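Local coordinates for protein DNA polymerase sliding clamp 2 (Thermococcus kodakarensis, PDB 3LX2) that probably encircles DNA as a ring of three identical subunits and tethers the replicative polymerase and other DNA-processing proteins to it as a moving platform, at residues S9-E14 and K81-R86; S15-L20 and R75-L80; E55-K60 and R235-V240. One frame throughout, in Å; residues are numbered along the deposited sequence.

Contact 1. Residues S9-E14 and K81-R86; sequences SAREFE and KLARSR. With SO4 (sulfate ion), chain E.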
ATOM      1  N   SER A   9      15.044  20.097  -3.872  1.00 40.94           N
ATOM      2  CA  SER A   9      14.174  18.918  -3.749  1.00 39.72           C
ATOM      3  C   SER A   9      14.513  18.028  -2.550  1.00 38.72           C
ATOM      4  O   SER A   9      15.398  17.146  -2.621  1.00 39.02           O
ATOM      5  CB  SER A   9      14.156  18.132  -5.061  1.00 39.17           C
ATOM      6  OG  SER A   9      13.290  17.021  -4.965  1.00 40.49           O
ATOM      7  N   ALA A  10      13.807  18.268  -1.451  1.00 37.48           N
ATOM      8  CA  ALA A  10      14.007  17.493  -0.260  1.00 37.77           C
ATOM      9  C   ALA A  10      13.808  15.975  -0.525  1.00 37.26           C
ATOM     10  O   ALA A  10      14.491  15.142   0.049  1.00 35.72           O
ATOM     11  CB  ALA A  10      13.102  17.993   0.820  1.00 37.31           C
ATOM     12  N   ARG A  11      12.880  15.666  -1.420  1.00 38.66           N
ATOM     13  CA  ARG A  11      12.529  14.298  -1.802  1.00 40.07           C
ATOM     14  C   ARG A  11      13.633  13.608  -2.552  1.00 39.50           C
ATOM     15  O   ARG A  11      13.942  12.495  -2.221  1.00 39.27           O
ATOM     16  CB  ARG A  11      11.260  14.233  -2.655  1.00 40.42           C
ATOM     17  CG  ARG A  11       9.976  13.962  -1.898  1.00 42.82           C
ATOM     18  CD  ARG A  11       8.961  14.477  -2.814  1.00 46.69           C
ATOM     19  NE  ARG A  11       7.804  13.634  -3.061  1.00 52.87           N
ATOM     20  CZ  ARG A  11       7.165  13.561  -4.235  1.00 53.96           C
ATOM     21  NH1 ARG A  11       7.586  14.188  -5.350  1.00 49.71           N
ATOM     22  NH2 ARG A  11       6.090  12.824  -4.299  1.00 58.72           N
ATOM     23  N   GLU A  12      14.199  14.252  -3.569  1.00 40.10           N
ATOM     24  CA  GLU A  12      15.452  13.741  -4.133  1.00 40.92           C
ATOM     25  C   GLU A  12      16.412  13.455  -3.018  1.00 39.69           C
ATOM     26  O   GLU A  12      16.877  12.327  -2.906  1.00 42.16           O
ATOM     27  CB  GLU A  12      16.064  14.678  -5.161  1.00 41.26           C
ATOM     28  CG  GLU A  12      15.899  14.141  -6.563  1.00 46.09           C
ATOM     29  CD  GLU A  12      16.219  15.162  -7.636  1.00 52.41           C
ATOM     30  OE1 GLU A  12      17.022  16.100  -7.390  1.00 57.83           O
ATOM     31  OE2 GLU A  12      15.655  15.035  -8.745  1.00 54.02           O
ATOM     32  N   PHE A  13      16.666  14.413  -2.143  1.00 37.81           N
ATOM     33  CA  PHE A  13      17.670  14.180  -1.074  1.00 37.34           C
ATOM     34  C   PHE A  13      17.304  13.068  -0.110  1.00 37.40           C
ATOM     35  O   PHE A  13      18.179  12.366   0.405  1.00 36.62           O
ATOM     36  CB  PHE A  13      17.860  15.441  -0.270  1.00 35.97           C
ATOM     37  CG  PHE A  13      19.228  15.645   0.218  1.00 34.31           C
ATOM     38  CD1 PHE A  13      19.580  15.268   1.500  1.00 28.42           C
ATOM     39  CD2 PHE A  13      20.178  16.290  -0.573  1.00 36.88           C
ATOM     40  CE1 PHE A  13      20.869  15.503   2.005  1.00 30.52           C
ATOM     41  CE2 PHE A  13      21.523  16.516  -0.058  1.00 36.94           C
ATOM     42  CZ  PHE A  13      21.847  16.096   1.242  1.00 31.59           C
ATOM     43  N   GLU A  14      16.001  12.928   0.173  1.00 37.94           N
ATOM     44  CA  GLU A  14      15.476  11.813   0.980  1.00 37.40           C
ATOM     45  C   GLU A  14      16.010  10.481   0.436  1.00 38.47           C
ATOM     46  O   GLU A  14      16.296   9.567   1.170  1.00 38.43           O
ATOM     47  CB  GLU A  14      13.955  11.811   0.881  1.00 37.29           C
ATOM     48  CG  GLU A  14      13.203  10.750   1.706  1.00 39.35           C
ATOM     49  CD  GLU A  14      13.182   9.401   1.026  1.00 43.25           C
ATOM     50  OE1 GLU A  14      13.365   9.367  -0.200  1.00 47.01           O
ATOM     51  OE2 GLU A  14      13.045   8.360   1.700  1.00 47.38           O
ATOM     52  N   LYS A  81      11.513  12.076   5.329  1.00 39.27           N
ATOM     53  CA  LYS A  81      10.372  11.350   4.827  1.00 39.22           C
ATOM     54  C   LYS A  81       9.112  12.183   5.002  1.00 38.29           C
ATOM     55  O   LYS A  81       8.077  11.857   4.449  1.00 36.33           O
ATOM     56  CB  LYS A  81      10.268   9.964   5.495  1.00 40.75           C
ATOM     57  CG  LYS A  81      11.225   8.886   4.888  1.00 44.45           C
ATOM     58  CD  LYS A  81      11.224   7.602   5.709  1.00 50.72           C
ATOM     59  CE  LYS A  81      11.295   6.334   4.869  1.00 55.37           C
ATOM     60  NZ  LYS A  81       9.947   6.135   4.158  1.00 60.66           N
ATOM     61  N   LEU A  82       9.191  13.279   5.742  1.00 38.88           N
ATOM     62  CA  LEU A  82       8.014  14.188   5.770  1.00 40.10           C
ATOM     63  C   LEU A  82       7.879  15.078   4.563  1.00 40.24           C
ATOM     64  O   LEU A  82       6.816  15.677   4.382  1.00 41.42           O
ATOM     65  CB  LEU A  82       7.957  15.064   7.015  1.00 39.11           C
ATOM     66  CG  LEU A  82       8.130  14.375   8.380  1.00 40.58           C
ATOM     67  CD1 LEU A  82       8.355  15.502   9.358  1.00 40.77           C
ATOM     68  CD2 LEU A  82       6.969  13.493   8.829  1.00 36.18           C
ATOM     69  N   ALA A  83       8.924  15.170   3.734  1.00 41.01           N
ATOM     70  CA  ALA A  83       8.919  16.112   2.594  1.00 41.88           C
ATOM     71  C   ALA A  83       7.756  15.822   1.665  1.00 43.00           C
ATOM     72  O   ALA A  83       7.545  14.695   1.318  1.00 43.10           O
ATOM     73  CB  ALA A  83      10.138  16.019   1.844  1.00 40.01           C
ATOM     74  N   ARG A  84       7.015  16.840   1.239  1.00 44.49           N
ATOM     75  CA  ARG A  84       6.042  16.613   0.177  1.00 46.24           C
ATOM     76  C   ARG A  84       6.668  16.948  -1.186  1.00 46.62           C
ATOM     77  O   ARG A  84       7.794  17.471  -1.260  1.00 46.38           O
ATOM     78  CB  ARG A  84       4.748  17.376   0.451  1.00 46.39           C
ATOM     79  CG  ARG A  84       3.855  16.739   1.593  1.00 51.69           C
ATOM     80  CD  ARG A  84       2.332  16.773   1.212  1.00 60.60           C
ATOM     81  NE  ARG A  84       1.853  18.143   0.982  1.00 65.64           N
ATOM     82  CZ  ARG A  84       0.897  18.474   0.113  1.00 71.67           C
ATOM     83  NH1 ARG A  84       0.294  17.538  -0.636  1.00 72.64           N
ATOM     84  NH2 ARG A  84       0.537  19.755  -0.007  1.00 74.07           N
ATOM     85  N   SER A  85       5.953  16.640  -2.261  1.00 46.59           N
ATOM     86  CA  SER A  85       6.412  16.971  -3.598  1.00 47.69           C
ATOM     87  C   SER A  85       6.674  18.484  -3.700  1.00 46.62           C
ATOM     88  O   SER A  85       5.940  19.320  -3.167  1.00 46.90           O
ATOM     89  CB  SER A  85       5.378  16.509  -4.641  1.00 48.51           C
ATOM     90  OG  SER A  85       4.055  16.908  -4.214  1.00 53.57           O
ATOM     91  N   ARG A  86       7.756  18.832  -4.362  1.00 45.80           N
ATOM     92  CA  ARG A  86       8.168  20.209  -4.453  1.00 44.41           C
ATOM     93  C   ARG A  86       8.606  20.901  -3.149  1.00 42.64           C
ATOM     94  O   ARG A  86       8.918  22.058  -3.223  1.00 42.75           O
ATOM     95  CB  ARG A  86       7.096  21.028  -5.208  1.00 45.98           C
ATOM     96  CG  ARG A  86       6.809  20.489  -6.649  1.00 48.74           C
ATOM     97  CD  ARG A  86       5.441  20.913  -7.296  1.00 53.51           C
ATOM     98  NE  ARG A  86       4.226  20.216  -6.805  1.00 56.93           N
ATOM     99  CZ  ARG A  86       3.384  20.696  -5.876  1.00 57.31           C
ATOM    100  NH1 ARG A  86       3.617  21.875  -5.320  1.00 57.84           N
ATOM    101  NH2 ARG A  86       2.297  20.017  -5.508  1.00 55.47           N
TER
HETATM  102  S   SO4 E 261       9.989  16.717  -6.207  1.00 56.55           S
HETATM  103  O1  SO4 E 261      11.352  16.320  -6.020  1.00 54.64           O
HETATM  104  O2  SO4 E 261       9.291  16.865  -4.924  1.00 54.19           O
HETATM  105  O3  SO4 E 261      10.119  18.020  -6.878  1.00 59.57           O
HETATM  106  O4  SO4 E 261       9.237  15.735  -7.023  1.00 53.71           O
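Lys81 runs across the side chain of Glu14, and the meeting is mostly aliphatic. The bend at chi2 of Glu14 (-81°) brings its carboxylate to the lysine stem, where Glu14 OE2 lies 3.7 Å from Lys81 CG. The same OE2 stays 4.5 Å from Lys81 NZ, too far for a salt bridge, and the opposite charges probably attract only weakly across that gap. Next along the chain, Ala83 sets its methyl against that of Ala10, CB to CB 3.7 Å. Alanine suits both places because two small side chains let the loop run close to the first turn of the helix. Ala10 is buried here, resting also on Leu89 and Leu103 of the neighbouring sheet. Arg84 takes part through its backbone: its O is 3.6 Å from Arg11 CD, while its side chain leads off toward the second subunit. At Ser85 the guanidinium of Arg11 lies over the residue, and Ser85 CB sits 3.2 Å above one of its faces, shifted toward the rim. A sulfate, probably from the crystallisation liquor, sits at the edge of this group, close to its plane. NH1 of Arg11 gives it two weak hydrogen bonds, at 2.8 Å to sulfate O4 and 3.2 Å to sulfate O2. Arg86 closes the walk with its backbone N, which donates to the same sulfate O2 at 2.6 Å and holds the anion from the loop side. Ser9 OG accepts from Glu12 N in a nearly straight bond (167°), making Ser9 the N-cap of helix 10-21. The sulfate end thus forms an anion site beside a helix N-terminus, resting on Arg11 and the N-H of Arg86; a share for the capping serine is doubtful, its OG being implausibly close to the sulfate.

Contact 2. Residues S15-L20 and R75-L80; sequences SLIATL and RFLKVL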
ATOM      1  N   SER A  15      16.123  10.409  -0.875  1.00 38.48           N
ATOM      2  CA  SER A  15      16.330   9.203  -1.539  1.00 40.37           C
ATOM      3  C   SER A  15      17.817   8.779  -1.514  1.00 40.58           C
ATOM      4  O   SER A  15      18.169   7.598  -1.399  1.00 41.43           O
ATOM      5  CB  SER A  15      15.724   9.337  -2.940  1.00 40.13           C
ATOM      6  OG  SER A  15      16.628   8.736  -3.812  1.00 45.35           O
ATOM      7  N   LEU A  16      18.705   9.753  -1.550  1.00 41.38           N
ATOM      8  CA  LEU A  16      20.090   9.529  -1.172  1.00 40.35           C
ATOM      9  C   LEU A  16      20.223   9.123   0.288  1.00 40.89           C
ATOM     10  O   LEU A  16      21.027   8.243   0.648  1.00 41.79           O
ATOM     11  CB  LEU A  16      20.828  10.821  -1.344  1.00 40.41           C
ATOM     12  CG  LEU A  16      22.310  10.763  -1.029  1.00 43.38           C
ATOM     13  CD1 LEU A  16      23.054   9.984  -2.113  1.00 41.11           C
ATOM     14  CD2 LEU A  16      22.815  12.230  -0.925  1.00 45.39           C
ATOM     15  N   ILE A  17      19.475   9.761   1.168  1.00 39.71           N
ATOM     16  CA  ILE A  17      19.678   9.422   2.567  1.00 40.01           C
ATOM     17  C   ILE A  17      19.189   8.002   2.841  1.00 41.12           C
ATOM     18  O   ILE A  17      19.803   7.285   3.672  1.00 41.92           O
ATOM     19  CB  ILE A  17      19.095  10.478   3.527  1.00 38.77           C
ATOM     20  CG1 ILE A  17      19.824  11.815   3.333  1.00 38.24           C
ATOM     21  CG2 ILE A  17      19.247  10.099   4.952  1.00 37.65           C
ATOM     22  CD1 ILE A  17      21.258  11.702   3.404  1.00 39.79           C
ATOM     23  N   ALA A  18      18.120   7.610   2.127  1.00 40.49           N
ATOM     24  CA  ALA A  18      17.514   6.290   2.244  1.00 40.58           C
ATOM     25  C   ALA A  18      18.543   5.211   1.839  1.00 40.63           C
ATOM     26  O   ALA A  18      18.661   4.176   2.473  1.00 40.83           O
ATOM     27  CB  ALA A  18      16.201   6.181   1.406  1.00 39.34           C
ATOM     28  N   THR A  19      19.318   5.467   0.815  1.00 40.40           N
ATOM     29  CA  THR A  19      20.298   4.488   0.459  1.00 41.58           C
ATOM     30  C   THR A  19      21.399   4.357   1.554  1.00 41.47           C
ATOM     31  O   THR A  19      21.781   3.264   1.916  1.00 42.04           O
ATOM     32  CB  THR A  19      20.803   4.828  -0.901  1.00 41.88           C
ATOM     33  OG1 THR A  19      19.652   4.998  -1.718  1.00 43.21           O
ATOM     34  CG2 THR A  19      21.660   3.752  -1.457  1.00 41.29           C
ATOM     35  N   LEU A  20      21.799   5.462   2.151  1.00 40.66           N
ATOM     36  CA  LEU A  20      22.864   5.443   3.152  1.00 40.23           C
ATOM     37  C   LEU A  20      22.441   4.751   4.423  1.00 41.09           C
ATOM     38  O   LEU A  20      23.202   3.961   4.997  1.00 41.89           O
ATOM     39  CB  LEU A  20      23.405   6.855   3.445  1.00 38.27           C
ATOM     40  CG  LEU A  20      23.875   7.618   2.209  1.00 36.80           C
ATOM     41  CD1 LEU A  20      24.516   9.014   2.538  1.00 30.68           C
ATOM     42  CD2 LEU A  20      24.825   6.770   1.387  1.00 32.80           C
ATOM     43  N   ARG A  75      17.683   9.254  12.104  1.00 47.61           N
ATOM     44  CA  ARG A  75      16.905  10.385  12.654  1.00 46.72           C
ATOM     45  C   ARG A  75      16.571  11.384  11.532  1.00 45.02           C
ATOM     46  O   ARG A  75      15.443  11.890  11.411  1.00 45.20           O
ATOM     47  CB  ARG A  75      17.704  11.111  13.722  1.00 47.90           C
ATOM     48  CG  ARG A  75      17.242  10.922  15.147  1.00 50.41           C
ATOM     49  CD  ARG A  75      18.021  11.936  15.997  1.00 55.45           C
ATOM     50  NE  ARG A  75      17.117  12.573  16.947  1.00 58.24           N
ATOM     51  CZ  ARG A  75      17.313  12.681  18.257  1.00 56.11           C
ATOM     52  NH1 ARG A  75      18.429  12.231  18.827  1.00 56.63           N
ATOM     53  NH2 ARG A  75      16.387  13.289  18.988  1.00 55.78           N
ATOM     54  N   PHE A  76      17.583  11.640  10.726  1.00 41.71           N
ATOM     55  CA  PHE A  76      17.552  12.567   9.645  1.00 40.40           C
ATOM     56  C   PHE A  76      16.630  12.054   8.586  1.00 39.73           C
ATOM     57  O   PHE A  76      15.922  12.815   7.965  1.00 39.42           O
ATOM     58  CB  PHE A  76      18.953  12.637   9.059  1.00 39.59           C
ATOM     59  CG  PHE A  76      19.138  13.695   8.024  1.00 37.44           C
ATOM     60  CD1 PHE A  76      18.480  14.916   8.130  1.00 34.69           C
ATOM     61  CD2 PHE A  76      20.004  13.482   6.963  1.00 34.37           C
ATOM     62  CE1 PHE A  76      18.678  15.922   7.182  1.00 33.97           C
ATOM     63  CE2 PHE A  76      20.187  14.476   5.990  1.00 35.87           C
ATOM     64  CZ  PHE A  76      19.517  15.707   6.108  1.00 33.21           C
ATOM     65  N   LEU A  77      16.643  10.751   8.386  1.00 39.60           N
ATOM     66  CA  LEU A  77      15.840  10.144   7.336  1.00 40.25           C
ATOM     67  C   LEU A  77      14.366  10.303   7.641  1.00 40.40           C
ATOM     68  O   LEU A  77      13.576  10.611   6.734  1.00 40.70           O
ATOM     69  CB  LEU A  77      16.173   8.663   7.117  1.00 39.41           C
ATOM     70  CG  LEU A  77      15.277   7.940   6.086  1.00 38.43           C
ATOM     71  CD1 LEU A  77      15.377   8.595   4.716  1.00 32.67           C
ATOM     72  CD2 LEU A  77      15.676   6.457   6.033  1.00 40.94           C
ATOM     73  N   LYS A  78      13.997  10.133   8.904  1.00 41.27           N
ATOM     74  CA  LYS A  78      12.580  10.368   9.287  1.00 42.28           C
ATOM     75  C   LYS A  78      12.070  11.784   8.990  1.00 40.84           C
ATOM     76  O   LYS A  78      10.937  11.937   8.536  1.00 41.73           O
ATOM     77  CB  LYS A  78      12.288   9.986  10.749  1.00 42.26           C
ATOM     78  CG  LYS A  78      12.472   8.503  10.971  1.00 44.45           C
ATOM     79  CD  LYS A  78      12.316   8.134  12.458  1.00 49.40           C
ATOM     80  CE  LYS A  78      11.998   6.636  12.596  1.00 53.72           C
ATOM     81  NZ  LYS A  78      11.366   6.322  13.945  1.00 60.43           N
ATOM     82  N   VAL A  79      12.900  12.795   9.233  1.00 39.58           N
ATOM     83  CA  VAL A  79      12.560  14.155   8.902  1.00 38.64           C
ATOM     84  C   VAL A  79      12.351  14.235   7.423  1.00 39.37           C
ATOM     85  O   VAL A  79      11.341  14.799   6.960  1.00 40.55           O
ATOM     86  CB  VAL A  79      13.668  15.121   9.238  1.00 39.30           C
ATOM     87  CG1 VAL A  79      13.383  16.460   8.628  1.00 36.88           C
ATOM     88  CG2 VAL A  79      13.850  15.237  10.770  1.00 39.14           C
ATOM     89  N   LEU A  80      13.276  13.658   6.664  1.00 38.40           N
ATOM     90  CA  LEU A  80      13.225  13.804   5.225  1.00 38.78           C
ATOM     91  C   LEU A  80      12.005  13.088   4.622  1.00 39.41           C
ATOM     92  O   LEU A  80      11.496  13.471   3.565  1.00 37.66           O
ATOM     93  CB  LEU A  80      14.543  13.372   4.566  1.00 38.49           C
ATOM     94  CG  LEU A  80      15.757  14.248   4.903  1.00 38.11           C
ATOM     95  CD1 LEU A  80      16.954  13.605   4.303  1.00 37.62           C
ATOM     96  CD2 LEU A  80      15.586  15.671   4.333  1.00 37.06           C
TER
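The ring of Phe76 meets Ile17 obliquely, while Leu80, one turn further along the ring's own helix, sets its CD1 over one face, 3.7 Å above the plane and shifted toward the rim. Phe71 joins the ring in an edge-to-face contact. Ile17 reaches the CD2–CE2 side, with its CG1 3.8 Å from Phe76 CE2, and the two side chains cross at about a right angle. Phe76 has its CG anti to the backbone N (chi1 -173°), which carries the ring out to meet the isoleucine. The same CG1 of Ile17 touches Leu80 CD1 at 3.5 Å, so one methylene meets both the ring and the methyl lying over it. The other branch, CG2, lies 4.0 Å from Leu77 CB, and there the two side chains slide past each other in opposite directions. A branched isoleucine suits this spot because both arms touch the ring, while CG1 adds Leu80 and CG2 adds Leu77. Beyond it, Leu77 CD1 comes to 3.9 Å from Ala18 N; the small alanine lets the leucine methyl lie against the helix backbone. The axes of the two short segments approach to 9.5 Å, running roughly antiparallel at 148°. Helix 10-21 meanwhile presses Leu16 and Leu20 onto strand 47-54, and Phe76 and Val79 of the other helix rest on strand 108-114. No hydrogen bond or ion pair crosses between the segments. Their cohesion therefore comes from shape fit and the burial of hydrocarbon, a nondirectional seam that packs the two helices of the N-terminal domain side by side.

Contact 3. Residues E55-K60 and R235-V240; sequences EMLFSK and RDAGEV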
ATOM      1  N   GLU A  55      28.917  22.237  -4.858  1.00 40.22           N
ATOM      2  CA  GLU A  55      28.019  23.367  -4.603  1.00 40.96           C
ATOM      3  C   GLU A  55      27.100  23.720  -5.730  1.00 40.80           C
ATOM      4  O   GLU A  55      25.970  24.123  -5.477  1.00 40.24           O
ATOM      5  CB  GLU A  55      28.815  24.596  -4.271  1.00 41.98           C
ATOM      6  CG  GLU A  55      29.604  25.108  -5.453  1.00 46.07           C
ATOM      7  CD  GLU A  55      30.377  26.334  -5.112  1.00 52.05           C
ATOM      8  OE1 GLU A  55      29.879  27.181  -4.345  1.00 52.97           O
ATOM      9  OE2 GLU A  55      31.511  26.439  -5.600  1.00 57.99           O
ATOM     10  N   MET A  56      27.545  23.576  -6.978  1.00 41.48           N
ATOM     11  CA  MET A  56      26.646  23.925  -8.116  1.00 42.30           C
ATOM     12  C   MET A  56      25.259  23.197  -8.119  1.00 43.25           C
ATOM     13  O   MET A  56      24.312  23.649  -8.780  1.00 42.63           O
ATOM     14  CB  MET A  56      27.342  23.756  -9.481  1.00 40.86           C
ATOM     15  CG  MET A  56      27.342  22.342 -10.022  1.00 42.26           C
ATOM     16  SD  MET A  56      27.974  22.225 -11.746  1.00 50.13           S
ATOM     17  CE  MET A  56      29.666  22.742 -11.323  1.00 47.17           C
ATOM     18  N   LEU A  57      25.152  22.079  -7.383  1.00 43.96           N
ATOM     19  CA  LEU A  57      23.901  21.297  -7.306  1.00 43.65           C
ATOM     20  C   LEU A  57      22.808  21.975  -6.493  1.00 42.62           C
ATOM     21  O   LEU A  57      21.621  21.658  -6.620  1.00 42.55           O
ATOM     22  CB  LEU A  57      24.215  19.907  -6.704  1.00 45.20           C
ATOM     23  CG  LEU A  57      24.696  18.852  -7.689  1.00 44.94           C
ATOM     24  CD1 LEU A  57      25.135  17.673  -6.900  1.00 49.78           C
ATOM     25  CD2 LEU A  57      23.507  18.502  -8.547  1.00 48.34           C
ATOM     26  N   PHE A  58      23.214  22.931  -5.681  1.00 42.39           N
ATOM     27  CA  PHE A  58      22.359  23.536  -4.660  1.00 42.78           C
ATOM     28  C   PHE A  58      21.810  24.912  -5.079  1.00 43.20           C
ATOM     29  O   PHE A  58      22.582  25.685  -5.601  1.00 44.25           O
ATOM     30  CB  PHE A  58      23.181  23.624  -3.348  1.00 42.03           C
ATOM     31  CG  PHE A  58      23.602  22.273  -2.820  1.00 40.46           C
ATOM     32  CD1 PHE A  58      22.781  21.566  -1.943  1.00 40.70           C
ATOM     33  CD2 PHE A  58      24.792  21.666  -3.250  1.00 39.22           C
ATOM     34  CE1 PHE A  58      23.172  20.267  -1.453  1.00 39.08           C
ATOM     35  CE2 PHE A  58      25.186  20.372  -2.775  1.00 40.48           C
ATOM     36  CZ  PHE A  58      24.361  19.673  -1.883  1.00 37.38           C
ATOM     37  N   SER A  59      20.514  25.222  -4.866  1.00 42.65           N
ATOM     38  CA  SER A  59      20.013  26.581  -5.163  1.00 42.59           C
ATOM     39  C   SER A  59      20.799  27.707  -4.484  1.00 43.07           C
ATOM     40  O   SER A  59      21.084  28.714  -5.114  1.00 42.70           O
ATOM     41  CB  SER A  59      18.568  26.776  -4.780  1.00 41.46           C
ATOM     42  OG  SER A  59      17.831  25.614  -4.956  1.00 44.24           O
ATOM     43  N   LYS A  60      21.082  27.567  -3.200  1.00 43.43           N
ATOM     44  CA  LYS A  60      21.948  28.516  -2.477  1.00 44.47           C
ATOM     45  C   LYS A  60      22.986  27.689  -1.749  1.00 44.25           C
ATOM     46  O   LYS A  60      22.709  26.691  -1.149  1.00 45.40           O
ATOM     47  CB  LYS A  60      21.195  29.401  -1.463  1.00 44.79           C
ATOM     48  CG  LYS A  60      20.008  30.222  -2.019  1.00 44.88           C
ATOM     49  CD  LYS A  60      20.359  31.674  -2.304  1.00 44.94           C
ATOM     50  CE  LYS A  60      19.787  32.177  -3.673  1.00 46.60           C
ATOM     51  NZ  LYS A  60      20.044  33.687  -4.021  1.00 48.71           N
ATOM     52  N   ARG A 235      22.251  14.555 -10.923  1.00 63.44           N
ATOM     53  CA  ARG A 235      22.058  15.712 -11.802  1.00 64.21           C
ATOM     54  C   ARG A 235      23.291  16.124 -12.575  1.00 65.23           C
ATOM     55  O   ARG A 235      23.613  17.318 -12.632  1.00 65.47           O
ATOM     56  CB  ARG A 235      21.556  16.928 -11.022  1.00 63.97           C
ATOM     57  CG  ARG A 235      20.140  16.824 -10.490  1.00 63.94           C
ATOM     58  CD  ARG A 235      19.858  18.065  -9.696  1.00 62.86           C
ATOM     59  NE  ARG A 235      18.613  17.998  -8.953  1.00 60.90           N
ATOM     60  CZ  ARG A 235      18.104  19.029  -8.289  1.00 59.55           C
ATOM     61  NH1 ARG A 235      18.753  20.193  -8.270  1.00 58.44           N
ATOM     62  NH2 ARG A 235      16.957  18.887  -7.635  1.00 56.76           N
ATOM     63  N   ASP A 236      23.980  15.153 -13.168  1.00 66.33           N
ATOM     64  CA  ASP A 236      25.117  15.469 -14.042  1.00 67.09           C
ATOM     65  C   ASP A 236      26.037  16.459 -13.355  1.00 66.16           C
ATOM     66  O   ASP A 236      26.148  17.631 -13.785  1.00 66.56           O
ATOM     67  CB  ASP A 236      24.633  16.055 -15.392  1.00 68.26           C
ATOM     68  CG  ASP A 236      24.928  15.128 -16.599  1.00 71.97           C
ATOM     69  OD1 ASP A 236      24.475  13.948 -16.593  1.00 75.33           O
ATOM     70  OD2 ASP A 236      25.594  15.595 -17.572  1.00 76.14           O
ATOM     71  N   ALA A 237      26.661  15.981 -12.274  1.00 64.42           N
ATOM     72  CA  ALA A 237      27.578  16.760 -11.419  1.00 62.27           C
ATOM     73  C   ALA A 237      27.910  16.006 -10.141  1.00 60.16           C
ATOM     74  O   ALA A 237      29.057  15.743  -9.857  1.00 60.11           O
ATOM     75  CB  ALA A 237      27.023  18.155 -11.090  1.00 62.60           C
ATOM     76  N   GLY A 238      26.911  15.659  -9.350  1.00 58.72           N
ATOM     77  CA  GLY A 238      27.173  14.763  -8.200  1.00 57.27           C
ATOM     78  C   GLY A 238      27.645  13.367  -8.609  1.00 54.86           C
ATOM     79  O   GLY A 238      27.305  12.897  -9.687  1.00 55.38           O
ATOM     80  N   GLU A 239      28.416  12.715  -7.751  1.00 52.83           N
ATOM     81  CA  GLU A 239      28.753  11.294  -7.898  1.00 50.49           C
ATOM     82  C   GLU A 239      28.289  10.591  -6.666  1.00 47.80           C
ATOM     83  O   GLU A 239      28.355  11.130  -5.613  1.00 45.83           O
ATOM     84  CB  GLU A 239      30.259  11.127  -7.914  1.00 51.65           C
ATOM     85  CG  GLU A 239      30.978  11.453  -9.226  1.00 57.77           C
ATOM     86  CD  GLU A 239      32.437  10.965  -9.226  1.00 63.90           C
ATOM     87  OE1 GLU A 239      32.922  10.464  -8.158  1.00 64.51           O
ATOM     88  OE2 GLU A 239      33.079  11.081 -10.301  1.00 65.00           O
ATOM     89  N   VAL A 240      27.846   9.352  -6.812  1.00 47.21           N
ATOM     90  CA  VAL A 240      27.653   8.422  -5.692  1.00 45.42           C
ATOM     91  C   VAL A 240      28.133   7.037  -6.102  1.00 44.52           C
ATOM     92  O   VAL A 240      27.655   6.460  -7.077  1.00 44.46           O
ATOM     93  CB  VAL A 240      26.188   8.301  -5.210  1.00 45.23           C
ATOM     94  CG1 VAL A 240      26.128   7.433  -3.968  1.00 42.65           C
ATOM     95  CG2 VAL A 240      25.623   9.626  -4.899  1.00 45.01           C
TER
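A classic beta bulge, in which Ala237 and Gly238 both face Val234, opens strand 238-244, and Leu57 packs against this bulge and the turn before it. The strand belongs to the nine-stranded antiparallel sheet that runs through both domains of the PCNA subunit, and the turn joins it to strand 228-234. Leu57 closes a short 3-10 segment, stabilised by the bond from Phe58 N to Glu55 O (3.0 Å). Its CG stands anti to the carbonyl carbon (chi1 -85°), which swings the branched end toward the turn and divides the work between two methyls. CD2 meets Arg235 CB at 3.5 Å, and the two side chains cross at a slant. CD1 goes to the backbone of the bulge, 3.6 Å from Gly238 N. Glycine fits there, since with no side chain in the way a leucine methyl can lie close to the main chain. Ala237 points its CB toward Leu57, 4.2 Å from Leu57 CG, and also meets the sulfur of Met56. A long, flexible methionine suits this exposed margin, where its sulfur rests against the small alanine methyl. Positive phi values at Arg235 and Asp236 (42° and 48°) mark a tight reversal of the chain. Arg235 leaves it as an extended rod from CG to NE, its stem lending carbon to Leu57 and its guanidinium going on to salt bridges with Glu12 and Asp8. These acidic partners hold the charged end and probably help to keep the stem across the leucine. Leu57 O lies obliquely to the guanidinium, 3.6 Å from Arg235 NH1, without a hydrogen bond between them.

Contacts 1 and 2 follow one another along helix 10-21, their centres 10 Å apart. Going down the chain, 9-14 and 15-20 are answered in reverse order by 75-80 and 81-86, so contact 2 lies within the span that contact 1 closes, and both stay in the N-terminal domain. Contact 3 has its centre about 16 Å from that of contact 1 and 18 Å from that of contact 2. Its segments alternate with theirs, and it ties the N-terminal domain to a strand from the C-terminal one. The salt bridge Glu12–Arg235 links it to contact 1, and Leu16 against Val240 links it to contact 2, making helix 10-21 common ground between domains.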